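Local coordinates for protein NolR (Sinorhizobium fredii, PDB 4OMZ) that probably binds DNA as a dimeric ArsR-family helix-turn-helix transcription factor and regulates nodulation and symbiosis genes in rhizobia, at residues 64-67 / 71-74. Numbering follows the deposited sequence.
Sequences SKLR and LVST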
ATOM      1  N   SER A  64     -16.087   2.826  -4.820  1.00 44.50           N
ATOM      2  CA  SER A  64     -16.539   3.341  -3.539  1.00 50.17           C
ATOM      3  C   SER A  64     -15.387   3.416  -2.542  1.00 47.47           C
ATOM      4  O   SER A  64     -15.238   4.433  -1.846  1.00 48.44           O
ATOM      5  CB  SER A  64     -17.672   2.479  -2.981  1.00 49.66           C
ATOM      6  OG  SER A  64     -17.832   2.685  -1.588  1.00 56.84           O
ATOM      7  N   LYS A  65     -14.553   2.373  -2.488  1.00 46.91           N
ATOM      8  CA  LYS A  65     -13.469   2.449  -1.488  1.00 50.62           C
ATOM      9  C   LYS A  65     -12.418   3.512  -1.880  1.00 52.31           C
ATOM     10  O   LYS A  65     -11.812   4.164  -1.015  1.00 41.44           O
ATOM     11  CB  LYS A  65     -12.816   1.085  -1.274  1.00 57.00           C
ATOM     12  CG  LYS A  65     -11.423   1.173  -0.647  1.00 79.54           C
ATOM     13  CD  LYS A  65     -11.340   0.387   0.664  1.00 91.09           C
ATOM     14  CE  LYS A  65     -10.096   0.740   1.478  1.00 90.43           C
ATOM     15  NZ  LYS A  65      -9.676  -0.366   2.384  1.00 86.38           N
ATOM     16  N   LEU A  66     -12.215   3.677  -3.186  1.00 58.54           N
ATOM     17  CA  LEU A  66     -11.318   4.697  -3.709  1.00 40.81           C
ATOM     18  C   LEU A  66     -11.846   6.102  -3.442  1.00 40.90           C
ATOM     19  O   LEU A  66     -11.065   7.015  -3.172  1.00 40.80           O
ATOM     20  CB  LEU A  66     -11.107   4.510  -5.215  1.00 41.64           C
ATOM     21  CG  LEU A  66     -10.245   3.359  -5.732  1.00 42.06           C
ATOM     22  CD1 LEU A  66     -10.125   3.385  -7.260  1.00 43.38           C
ATOM     23  CD2 LEU A  66      -8.878   3.428  -5.078  1.00 41.57           C
ATOM     24  N   ARG A  67     -13.164   6.281  -3.539  1.00 41.45           N
ATOM     25  CA  ARG A  67     -13.765   7.587  -3.268  1.00 42.46           C
ATOM     26  C   ARG A  67     -13.639   7.894  -1.785  1.00 43.45           C
ATOM     27  O   ARG A  67     -13.470   9.055  -1.395  1.00 41.95           O
ATOM     28  CB  ARG A  67     -15.241   7.656  -3.678  1.00 43.63           C
ATOM     29  CG  ARG A  67     -15.516   7.710  -5.176  1.00 48.67           C
ATOM     30  CD  ARG A  67     -17.010   7.817  -5.445  1.00 53.72           C
ATOM     31  NE  ARG A  67     -17.452   9.208  -5.419  1.00 61.79           N
ATOM     32  CZ  ARG A  67     -18.425   9.697  -6.181  1.00 70.83           C
ATOM     33  NH1 ARG A  67     -19.080   8.898  -7.014  1.00 76.52           N
ATOM     34  NH2 ARG A  67     -18.756  10.981  -6.102  1.00 69.25           N
ATOM     35  N   LEU A  71      -9.492   9.523  -3.734  1.00 21.68           N
ATOM     36  CA  LEU A  71      -8.457   9.225  -4.716  1.00 27.68           C
ATOM     37  C   LEU A  71      -8.927   9.385  -6.158  1.00 28.26           C
ATOM     38  O   LEU A  71      -8.126   9.274  -7.089  1.00 24.01           O
ATOM     39  CB  LEU A  71      -7.924   7.807  -4.509  1.00 20.64           C
ATOM     40  CG  LEU A  71      -7.306   7.533  -3.135  1.00 22.39           C
ATOM     41  CD1 LEU A  71      -6.799   6.111  -3.044  1.00 20.38           C
ATOM     42  CD2 LEU A  71      -6.187   8.522  -2.849  1.00 19.63           C
ATOM     43  N   VAL A  72     -10.222   9.627  -6.346  1.00 31.75           N
ATOM     44  CA  VAL A  72     -10.764   9.782  -7.690  1.00 32.64           C
ATOM     45  C   VAL A  72     -11.674  10.990  -7.818  1.00 24.01           C
ATOM     46  O   VAL A  72     -12.339  11.396  -6.868  1.00 26.25           O
ATOM     47  CB  VAL A  72     -11.546   8.526  -8.153  1.00 33.69           C
ATOM     48  CG1 VAL A  72     -10.592   7.398  -8.500  1.00 33.09           C
ATOM     49  CG2 VAL A  72     -12.544   8.092  -7.099  1.00 31.22           C
ATOM     50  N   SER A  73     -11.692  11.553  -9.018  1.00 24.46           N
ATOM     51  CA  SER A  73     -12.565  12.657  -9.355  1.00 25.54           C
ATOM     52  C   SER A  73     -13.612  12.174 -10.354  1.00 33.48           C
ATOM     53  O   SER A  73     -13.395  11.193 -11.084  1.00 36.32           O
ATOM     54  CB  SER A  73     -11.760  13.811  -9.940  1.00 29.31           C
ATOM     55  OG  SER A  73     -10.891  14.362  -8.968  1.00 28.25           O
ATOM     56  N   THR A  74     -14.742  12.867 -10.399  1.00 28.56           N
ATOM     57  CA  THR A  74     -15.815  12.488 -11.301  1.00 30.50           C
ATOM     58  C   THR A  74     -16.281  13.683 -12.103  1.00 31.69           C
ATOM     59  O   THR A  74     -16.096  14.830 -11.704  1.00 38.61           O
ATOM     60  CB  THR A  74     -17.033  11.905 -10.551  1.00 31.82           C
ATOM     61  OG1 THR A  74     -17.590  12.897  -9.676  1.00 32.11           O
ATOM     62  CG2 THR A  74     -16.649  10.665  -9.758  1.00 31.02           C
TER
HETATM   63  O   HOH W   1     -13.050  10.865  -4.257  1.00 27.43           O
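Leu66 and Leu71 meet twice where helix 56-68 ends and the chain turns toward strand 73-77. Leu71 N donates to Leu66 O at 3.0 Å, a fairly straight bond (161° at the hydrogen) that ties Leu71, in the loop after the helix, back to its last turn. Beside it the two side chains cross at about a right angle, Leu66 CD2 lying 4.0 Å from Leu71 CD1. Leucine suits both buried places, giving branched apolar ends to helix 29-40 (Leu66) and helix 10-26 (Leu71).

The CB of Val72 is directed at the helix, and its two methyls divide the contact: Val72 CG1 comes within 4.2 Å of Leu66 CD1, Val72 CG2 within 3.6 Å of Arg67 CG. Arg67 has CG beside its backbone N, runs straight at chi2, then bends at chi3 (86°); its apolar stem covers Val72 while the charge reaches the exposed margin. With OG1 between backbone N and carbonyl carbon (chi1 62°), Thr74 offers CG2 4.0 Å above one guanidinium face, toward its rim. Arg67 NH1 also bonds weakly to Tyr83 OH. A water donates to Val72 O and, weakly, to Arg67 O.

One backbone bond and aliphatic packing thus fix helix 56-68, probably the recognition helix as in other ArsR-type winged helix-turn-helix proteins, against the start of the wing hairpin, while the arginine tip is probably less tightly held.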